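Local coordinates for protein leucine aminopeptidase 1 (Caenorhabditis elegans, PDB 2HC9) that releases N-terminal amino acids, preferably leucine, from peptides as a two-zinc M17 aminopeptidase and probably serves in digestion, at residues 43-47 / 67-72; 335-339 / 422-426; 363-367 / 433-438. The protein carries 1 engineered substitution. One frame throughout, in Å; residues are numbered along the deposited sequence. Where two conformers were deposited one is given.

Contact 1 of 3, residues 43-47 / 67-72; sequences QKFVT and LHYELA
Phe-45 and Leu-67 bring two loops together, their CA atoms 5.8 Å apart: residues 43-47 lead from helix 36-42 toward helix 49-58, whereas the loop 67-72 turns the chain from strand 63-66 into strand 72-77. The turn closes on itself through Leu-67 N and Ala-72 O, 2.8 Å apart, and presents Leu-67, His-68, Leu-71 and Ala-72 to Phe-45. With CG anti to the carbonyl carbon (chi1 -55°), the Phe-45 ring lies over Ala-72, whose CB sits 3.6 Å from the ring centroid in a CH-pi contact over one face. The turn is a hairpin connection at the border of the mixed sheet of the N-terminal, macro-like domain, and Phe-45 also touches Leu-20 of strand 18-25. An edge of the Phe-45 ring points at the face of His-68 in an offset edge-to-face pair, planes at 75°. Glu-70 N and Leu-71 N both donate to His-68 ND1 from out of the ring plane, and together probably hold the imidazole's rotation. Leu-71 CB meets Phe-45 CE1 at 3.8 Å, the two side chains crossing at about a right angle. Val-46 CG2 reaches Leu-67 CD1 at 4.2 Å, and Leu-67 continues onto Met-55 of helix 49-58.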
loop_
_atom_site.group_PDB
_atom_site.type_symbol
_atom_site.label_atom_id
_atom_site.label_comp_id
_atom_site.label_asym_id
_atom_site.label_seq_id
_atom_site.Cartn_x
_atom_site.Cartn_y
_atom_site.Cartn_z
ATOM N N GLN A 43 -12.341 38.156 43.512
ATOM C CA GLN A 43 -11.505 39.331 43.754
ATOM C C GLN A 43 -10.064 39.017 44.157
ATOM O O GLN A 43 -9.207 39.897 44.129
ATOM C CB GLN A 43 -12.163 40.338 44.711
ATOM C CG GLN A 43 -12.295 39.857 46.138
ATOM C CD GLN A 43 -12.999 40.866 47.055
ATOM O OE1 GLN A 43 -13.362 40.542 48.177
ATOM N NE2 GLN A 43 -13.189 42.085 46.571
ATOM N N LYS A 44 -9.779 37.757 44.487
ATOM C CA LYS A 44 -8.394 37.261 44.505
ATOM C C LYS A 44 -7.691 37.535 43.167
ATOM O O LYS A 44 -6.504 37.862 43.123
ATOM C CB LYS A 44 -8.363 35.762 44.812
ATOM C CG LYS A 44 -9.723 35.154 45.137
ATOM C CD LYS A 44 -9.898 34.908 46.625
ATOM C CE LYS A 44 -11.273 34.341 46.924
ATOM N NZ LYS A 44 -11.275 33.405 48.088
ATOM N N PHE A 45 -8.438 37.402 42.071
ATOM C CA PHE A 45 -7.835 37.411 40.742
ATOM C C PHE A 45 -8.209 38.622 39.910
ATOM O O PHE A 45 -7.412 39.083 39.094
ATOM C CB PHE A 45 -8.181 36.110 40.011
ATOM C CG PHE A 45 -7.788 34.879 40.770
ATOM C CD1 PHE A 45 -6.442 34.559 40.948
ATOM C CD2 PHE A 45 -8.757 34.052 41.323
ATOM C CE1 PHE A 45 -6.067 33.424 41.651
ATOM C CE2 PHE A 45 -8.401 32.917 42.047
ATOM C CZ PHE A 45 -7.053 32.594 42.206
ATOM N N VAL A 46 -9.420 39.140 40.116
ATOM C CA VAL A 46 -9.891 40.315 39.387
ATOM C C VAL A 46 -10.031 41.518 40.343
ATOM O O VAL A 46 -10.691 41.418 41.381
ATOM C CB VAL A 46 -11.232 40.018 38.681
ATOM C CG1 VAL A 46 -11.742 41.244 37.937
ATOM C CG2 VAL A 46 -11.067 38.820 37.714
ATOM N N THR A 47 -9.401 42.637 39.988
ATOM C CA THR A 47 -9.178 43.742 40.931
ATOM C C THR A 47 -10.481 44.271 41.516
ATOM O O THR A 47 -10.684 44.232 42.731
ATOM C CB THR A 47 -8.406 44.902 40.280
ATOM O OG1 THR A 47 -7.155 44.410 39.790
ATOM C CG2 THR A 47 -8.139 46.014 41.307
ATOM N N LEU A 67 -6.428 34.575 34.373
ATOM C CA LEU A 67 -6.697 35.633 35.349
ATOM C C LEU A 67 -5.612 35.690 36.409
ATOM O O LEU A 67 -5.716 36.441 37.391
ATOM C CB LEU A 67 -8.065 35.411 36.011
ATOM C CG LEU A 67 -9.250 35.323 35.042
ATOM C CD1 LEU A 67 -10.553 35.074 35.828
ATOM C CD2 LEU A 67 -9.359 36.584 34.177
ATOM N N HIS A 68 -4.559 34.909 36.191
ATOM C CA HIS A 68 -3.479 34.717 37.170
ATOM C C HIS A 68 -2.393 33.965 36.423
ATOM O O HIS A 68 -2.662 33.409 35.365
ATOM C CB HIS A 68 -3.975 33.881 38.367
ATOM C CG HIS A 68 -2.971 33.749 39.472
ATOM N ND1 HIS A 68 -2.181 32.630 39.627
ATOM C CD2 HIS A 68 -2.629 34.595 40.470
ATOM C CE1 HIS A 68 -1.397 32.791 40.681
ATOM N NE2 HIS A 68 -1.652 33.974 41.213
ATOM N N TYR A 69 -1.165 33.977 36.936
ATOM C CA TYR A 69 -0.095 33.251 36.252
ATOM C C TYR A 69 -0.258 31.721 36.222
ATOM O O TYR A 69 0.320 31.075 35.357
ATOM C CB TYR A 69 1.309 33.701 36.682
ATOM C CG TYR A 69 1.721 33.297 38.087
ATOM C CD1 TYR A 69 2.266 32.043 38.344
ATOM C CD2 TYR A 69 1.578 34.181 39.151
ATOM C CE1 TYR A 69 2.651 31.667 39.640
ATOM C CE2 TYR A 69 1.940 33.809 40.449
ATOM C CZ TYR A 69 2.475 32.559 40.678
ATOM O OH TYR A 69 2.836 32.212 41.950
ATOM N N GLU A 70 -1.066 31.155 37.128
ATOM C CA GLU A 70 -1.271 29.691 37.143
ATOM C C GLU A 70 -2.600 29.186 37.701
ATOM O O GLU A 70 -2.976 28.049 37.423
ATOM C CB GLU A 70 -0.120 28.970 37.847
ATOM C CG GLU A 70 -0.026 29.305 39.320
ATOM C CD GLU A 70 1.053 28.519 40.036
ATOM O OE1 GLU A 70 1.814 27.788 39.366
ATOM O OE2 GLU A 70 1.109 28.617 41.285
ATOM N N LEU A 71 -3.294 30.009 38.480
ATOM C CA LEU A 71 -4.413 29.533 39.300
ATOM C C LEU A 71 -5.799 29.803 38.732
ATOM O O LEU A 71 -6.792 29.340 39.282
ATOM C CB LEU A 71 -4.360 30.137 40.708
ATOM C CG LEU A 71 -3.267 29.624 41.645
ATOM C CD1 LEU A 71 -3.208 30.473 42.921
ATOM C CD2 LEU A 71 -3.410 28.134 41.944
ATOM N N ALA A 72 -5.914 30.594 37.674
ATOM C CA ALA A 72 -7.268 31.061 37.328
ATOM C C ALA A 72 -7.490 31.358 35.865
ATOM O O ALA A 72 -6.590 31.867 35.189
ATOM C CB ALA A 72 -7.657 32.293 38.167
#

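Contact 2 of 3, residues 335-339 / 422-426; sequences AEGRL and KNSNL. With ZN (zinc ion), chain B; ZN (zinc ion), chain C; BCT (bicarbonate ion), chain D.
Asn-423 meets 335-339 with both its side chain and its backbone. Its ND2 donates to Ala-335 O at 2.9 Å, arriving from above the carbonyl plane, 45° out of it, in a bent bond (135° at the hydrogen). Its own carbonyl O accepts from Arg-338 NH1, also at 2.9 Å and in the carbonyl plane. The tight part of the contact lies around these bonds: Leu-339 CD2 packs on Asn-423 CB at 3.8 Å, and Ser-424 CB approaches both Ala-335 CB and Arg-338 NH1. The amide is gripped from behind as well, since OD1 accepts from Asn-331 N and ND2 has a second acceptor in Asn-332 O. Ala-335 CB also lies 3.4 Å above the centre of the Arg-338 guanidinium, covering one face.

The contact borders the dinuclear zinc centre of the M17 catalytic domain. Glu-336 points away from 422-426 and bridges the two zinc ions, as does a water; Asp-334 O joins the zinc bound by OE2, Lys-252 NZ and Asp-275 the one bound by OE1, and Asp-257 serves both.

Toward the pocket, 422-426 gives way to bound small molecules, a glycerol and a bicarbonate, both probably from the crystallisation liquor. The bicarbonate takes bonds from Gly-337 N to O1 and from Arg-338 N to O3. Bent at chi3 (76°), the arginine chain sets NE 2.8 Å from bicarbonate O3 and NH2 3.1 Å from O2, while helix 433-442 packs on it through Ala-437, Leu-440 and Ile-441. Asn-423 O holds NH1, so the predicted active-site arginine is positioned from behind while NE and NH2 hold the anion.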
loop_
_atom_site.group_PDB
_atom_site.type_symbol
_atom_site.label_atom_id
_atom_site.label_comp_id
_atom_site.label_asym_id
_atom_site.label_seq_id
_atom_site.Cartn_x
_atom_site.Cartn_y
_atom_site.Cartn_z
ATOM N N ALA A 335 -16.000 -7.004 11.793
ATOM C CA ALA A 335 -17.372 -6.476 11.839
ATOM C C ALA A 335 -18.110 -7.283 12.930
ATOM O O ALA A 335 -19.184 -7.907 12.690
ATOM C CB ALA A 335 -18.042 -6.634 10.448
ATOM N N GLU A 336 -17.514 -7.277 14.129
ATOM C CA GLU A 336 -17.944 -8.173 15.218
ATOM C C GLU A 336 -18.993 -7.536 16.136
ATOM O O GLU A 336 -19.839 -8.246 16.732
ATOM C CB GLU A 336 -16.723 -8.692 16.019
ATOM C CG GLU A 336 -16.301 -7.788 17.212
ATOM C CD GLU A 336 -15.733 -6.461 16.755
ATOM O OE1 GLU A 336 -15.868 -5.452 17.484
ATOM O OE2 GLU A 336 -15.151 -6.402 15.656
ATOM N N GLY A 337 -18.946 -6.211 16.275
ATOM C CA GLY A 337 -19.924 -5.507 17.112
ATOM C C GLY A 337 -21.358 -5.760 16.664
ATOM O O GLY A 337 -22.247 -5.991 17.476
ATOM N N ARG A 338 -21.574 -5.760 15.359
ATOM C CA ARG A 338 -22.919 -5.923 14.840
ATOM C C ARG A 338 -23.451 -7.347 15.092
ATOM O O ARG A 338 -24.656 -7.528 15.297
ATOM C CB ARG A 338 -22.974 -5.550 13.349
ATOM C CG ARG A 338 -22.137 -6.497 12.438
ATOM C CD ARG A 338 -21.930 -5.858 11.036
ATOM N NE ARG A 338 -20.918 -4.799 11.101
ATOM C CZ ARG A 338 -20.442 -4.170 10.025
ATOM N NH1 ARG A 338 -20.877 -4.520 8.803
ATOM N NH2 ARG A 338 -19.514 -3.224 10.168
ATOM N N LEU A 339 -22.555 -8.337 15.127
ATOM C CA LEU A 339 -22.941 -9.733 15.442
ATOM C C LEU A 339 -23.420 -9.802 16.894
ATOM O O LEU A 339 -24.476 -10.350 17.189
ATOM C CB LEU A 339 -21.740 -10.682 15.275
ATOM C CG LEU A 339 -21.244 -10.854 13.807
ATOM C CD1 LEU A 339 -19.991 -11.723 13.768
ATOM C CD2 LEU A 339 -22.348 -11.464 12.925
ATOM N N LYS A 422 -24.709 -12.081 4.970
ATOM C CA LYS A 422 -23.316 -11.893 5.409
ATOM C C LYS A 422 -23.325 -10.789 6.466
ATOM O O LYS A 422 -24.267 -10.017 6.521
ATOM C CB LYS A 422 -22.464 -11.422 4.226
ATOM C CG LYS A 422 -22.293 -12.431 3.095
ATOM C CD LYS A 422 -21.204 -11.973 2.114
ATOM C CE LYS A 422 -21.013 -13.025 1.011
ATOM N NZ LYS A 422 -19.989 -12.605 -0.001
ATOM N N ASN A 423 -22.271 -10.687 7.269
ATOM C CA ASN A 423 -22.172 -9.578 8.226
ATOM C C ASN A 423 -21.601 -8.268 7.660
ATOM O O ASN A 423 -21.764 -7.218 8.256
ATOM C CB ASN A 423 -21.468 -10.019 9.535
ATOM C CG ASN A 423 -19.944 -10.156 9.396
ATOM O OD1 ASN A 423 -19.436 -10.612 8.381
ATOM N ND2 ASN A 423 -19.216 -9.811 10.454
ATOM N N SER A 424 -20.948 -8.320 6.502
ATOM C CA SER A 424 -20.425 -7.089 5.912
ATOM C C SER A 424 -20.311 -7.232 4.410
ATOM O O SER A 424 -20.599 -8.295 3.848
ATOM C CB SER A 424 -19.081 -6.677 6.539
ATOM O OG SER A 424 -18.022 -7.353 5.943
ATOM N N ASN A 425 -19.915 -6.145 3.772
ATOM C CA ASN A 425 -19.604 -6.154 2.350
ATOM C C ASN A 425 -18.226 -5.530 2.191
ATOM O O ASN A 425 -17.982 -4.404 2.642
ATOM C CB ASN A 425 -20.687 -5.368 1.594
ATOM C CG ASN A 425 -20.526 -5.464 0.092
ATOM O OD1 ASN A 425 -19.418 -5.335 -0.424
ATOM N ND2 ASN A 425 -21.623 -5.707 -0.614
ATOM N N LEU A 426 -17.302 -6.272 1.590
ATOM C CA LEU A 426 -15.910 -5.835 1.559
ATOM C C LEU A 426 -15.576 -5.080 0.276
ATOM O O LEU A 426 -14.423 -4.707 0.049
ATOM C CB LEU A 426 -14.964 -7.029 1.727
ATOM C CG LEU A 426 -15.030 -7.746 3.084
ATOM C CD1 LEU A 426 -14.020 -8.902 3.101
ATOM C CD2 LEU A 426 -14.732 -6.779 4.220
HETATM ZN ZN ZN B . -14.084 -4.849 14.883
HETATM ZN ZN ZN C . -15.436 -3.459 17.234
HETATM C C BCT D . -18.688 -3.760 13.842
HETATM O O1 BCT D . -18.042 -3.894 14.887
HETATM O O2 BCT D . -18.483 -2.813 13.057
HETATM O O3 BCT D . -19.583 -4.662 13.539
HETATM O O HOH W 1 -15.216 -3.195 15.177
#

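Contact 3 of 3, residues 363-367 / 433-438; sequences LTGAQ and PSAVAG
Thr-364 and Ser-434 supply the polar link between 363-367 and the first turn of helix 433-442: Ser-434 OG donates to Thr-364 OG1 at 2.8 Å. The threonine oxygen lies between its backbone N and carbonyl carbon (chi1 64°), a position from which it can also accept weakly from Gln-367 N, capping the helix that follows. The same hydroxyl is hydrogen-bonded to Asp-457 OD2 on strand 452-457. A valine here would probably leave Ser-434 OG without its acceptor and Asp-457 OD2 without its hydroxyl partner, and take away the weak side-chain cap on Gln-367 N. A water accepts from Ser-434 N at 2.9 Å and donates weakly to Ala-366 O.

Apolar contacts lie nearby: Ala-437 CB touches both Leu-363 CD2 and Thr-364 CG2, 3.7 Å from each; at the helix start, Ala-366 CB rests against Pro-433 CB at 3.8 Å. Trp-369 of another subunit packs on both Ala-366 and Pro-433. Ser-434 and Ala-437, both small, are where the helix meets the loop after strand 356-361. Such a loop, carrying pocket residues at the end of a parallel strand, is characteristic of the alpha/beta catalytic domain of M17 aminopeptidases; here Leu-363 and Thr-364 line the bicarbonate pocket.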
loop_
_atom_site.group_PDB
_atom_site.type_symbol
_atom_site.label_atom_id
_atom_site.label_comp_id
_atom_site.label_asym_id
_atom_site.label_seq_id
_atom_site.Cartn_x
_atom_site.Cartn_y
_atom_site.Cartn_z
ATOM N N LEU A 363 -19.089 1.522 16.415
ATOM C CA LEU A 363 -19.300 0.419 15.491
ATOM C C LEU A 363 -18.352 0.463 14.295
ATOM O O LEU A 363 -17.753 -0.550 13.947
ATOM C CB LEU A 363 -20.781 0.321 15.033
ATOM C CG LEU A 363 -21.124 -1.076 14.481
ATOM C CD1 LEU A 363 -21.022 -2.178 15.570
ATOM C CD2 LEU A 363 -22.535 -1.046 13.889
ATOM N N THR A 364 -18.218 1.628 13.658
ATOM C CA THR A 364 -17.521 1.723 12.353
ATOM C C THR A 364 -16.626 2.955 12.273
ATOM O O THR A 364 -17.004 4.018 12.736
ATOM C CB THR A 364 -18.519 1.755 11.150
ATOM O OG1 THR A 364 -19.351 2.940 11.199
ATOM C CG2 THR A 364 -19.409 0.503 11.165
ATOM N N GLY A 365 -15.451 2.789 11.664
ATOM C CA GLY A 365 -14.652 3.908 11.187
ATOM C C GLY A 365 -15.389 4.765 10.159
ATOM O O GLY A 365 -15.190 5.989 10.105
ATOM N N ALA A 366 -16.265 4.127 9.368
ATOM C CA ALA A 366 -17.075 4.839 8.366
ATOM C C ALA A 366 -17.999 5.897 8.968
ATOM O O ALA A 366 -18.360 6.862 8.283
ATOM C CB ALA A 366 -17.884 3.856 7.559
ATOM N N GLN A 367 -18.378 5.727 10.240
ATOM C CA GLN A 367 -19.299 6.681 10.896
ATOM C C GLN A 367 -18.825 8.156 10.801
ATOM O O GLN A 367 -19.632 9.037 10.550
ATOM C CB GLN A 367 -19.615 6.217 12.343
ATOM C CG GLN A 367 -20.336 7.260 13.233
ATOM C CD GLN A 367 -19.349 8.247 13.847
ATOM O OE1 GLN A 367 -18.349 7.846 14.455
ATOM N NE2 GLN A 367 -19.604 9.537 13.659
ATOM N N PRO A 433 -21.769 2.658 4.463
ATOM C CA PRO A 433 -21.322 1.498 5.253
ATOM C C PRO A 433 -21.796 1.466 6.705
ATOM O O PRO A 433 -22.120 0.368 7.214
ATOM C CB PRO A 433 -19.784 1.584 5.166
ATOM C CG PRO A 433 -19.562 2.219 3.795
ATOM C CD PRO A 433 -20.656 3.257 3.697
ATOM N N SER A 434 -21.885 2.636 7.356
ATOM C CA SER A 434 -22.398 2.694 8.742
ATOM C C SER A 434 -23.865 2.285 8.857
ATOM O O SER A 434 -24.282 1.715 9.873
ATOM C CB SER A 434 -22.190 4.073 9.363
ATOM O OG SER A 434 -20.811 4.412 9.293
ATOM N N ALA A 435 -24.642 2.561 7.810
ATOM C CA ALA A 435 -26.054 2.194 7.778
ATOM C C ALA A 435 -26.177 0.691 7.561
ATOM O O ALA A 435 -26.969 0.017 8.227
ATOM C CB ALA A 435 -26.758 2.954 6.631
ATOM N N VAL A 436 -25.367 0.164 6.645
ATOM C CA VAL A 436 -25.374 -1.265 6.357
ATOM C C VAL A 436 -24.997 -2.063 7.617
ATOM O O VAL A 436 -25.626 -3.082 7.937
ATOM C CB VAL A 436 -24.433 -1.592 5.144
ATOM C CG1 VAL A 436 -24.282 -3.107 4.966
ATOM C CG2 VAL A 436 -25.027 -0.974 3.879
ATOM N N ALA A 437 -24.009 -1.552 8.355
ATOM C CA ALA A 437 -23.607 -2.161 9.620
ATOM C C ALA A 437 -24.797 -2.213 10.581
ATOM O O ALA A 437 -25.034 -3.225 11.229
ATOM C CB ALA A 437 -22.439 -1.338 10.250
ATOM N N GLY A 438 -25.556 -1.127 10.678
ATOM C CA GLY A 438 -26.743 -1.137 11.539
ATOM C C GLY A 438 -27.826 -2.086 11.058
ATOM O O GLY A 438 -28.520 -2.711 11.861
HETATM O O HOH W 2 -20.962 5.299 6.597
#

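Contact 1 stands apart in the N-terminal domain, its centre 54 Å from that of contact 2 and 47 Å from that of contact 3, on the far side of the chain's centre and only partly buried. It joins two loops by aromatic and apolar packing, while Glu-70 at its margin forms a salt bridge with Arg-58 of a neighbouring subunit. Contacts 2 and 3 are buried in the catalytic domain, centres 9 Å apart, and their segments alternate along the chain. They meet where the Arg-338 guanidinium packs on Ala-437 and Leu-363 lies against Gly-337. Amide and guanidinium hydrogen bonds carry contact 2 beside the metal and anion sites; contact 3 combines a hydroxyl pair with small apolar groups.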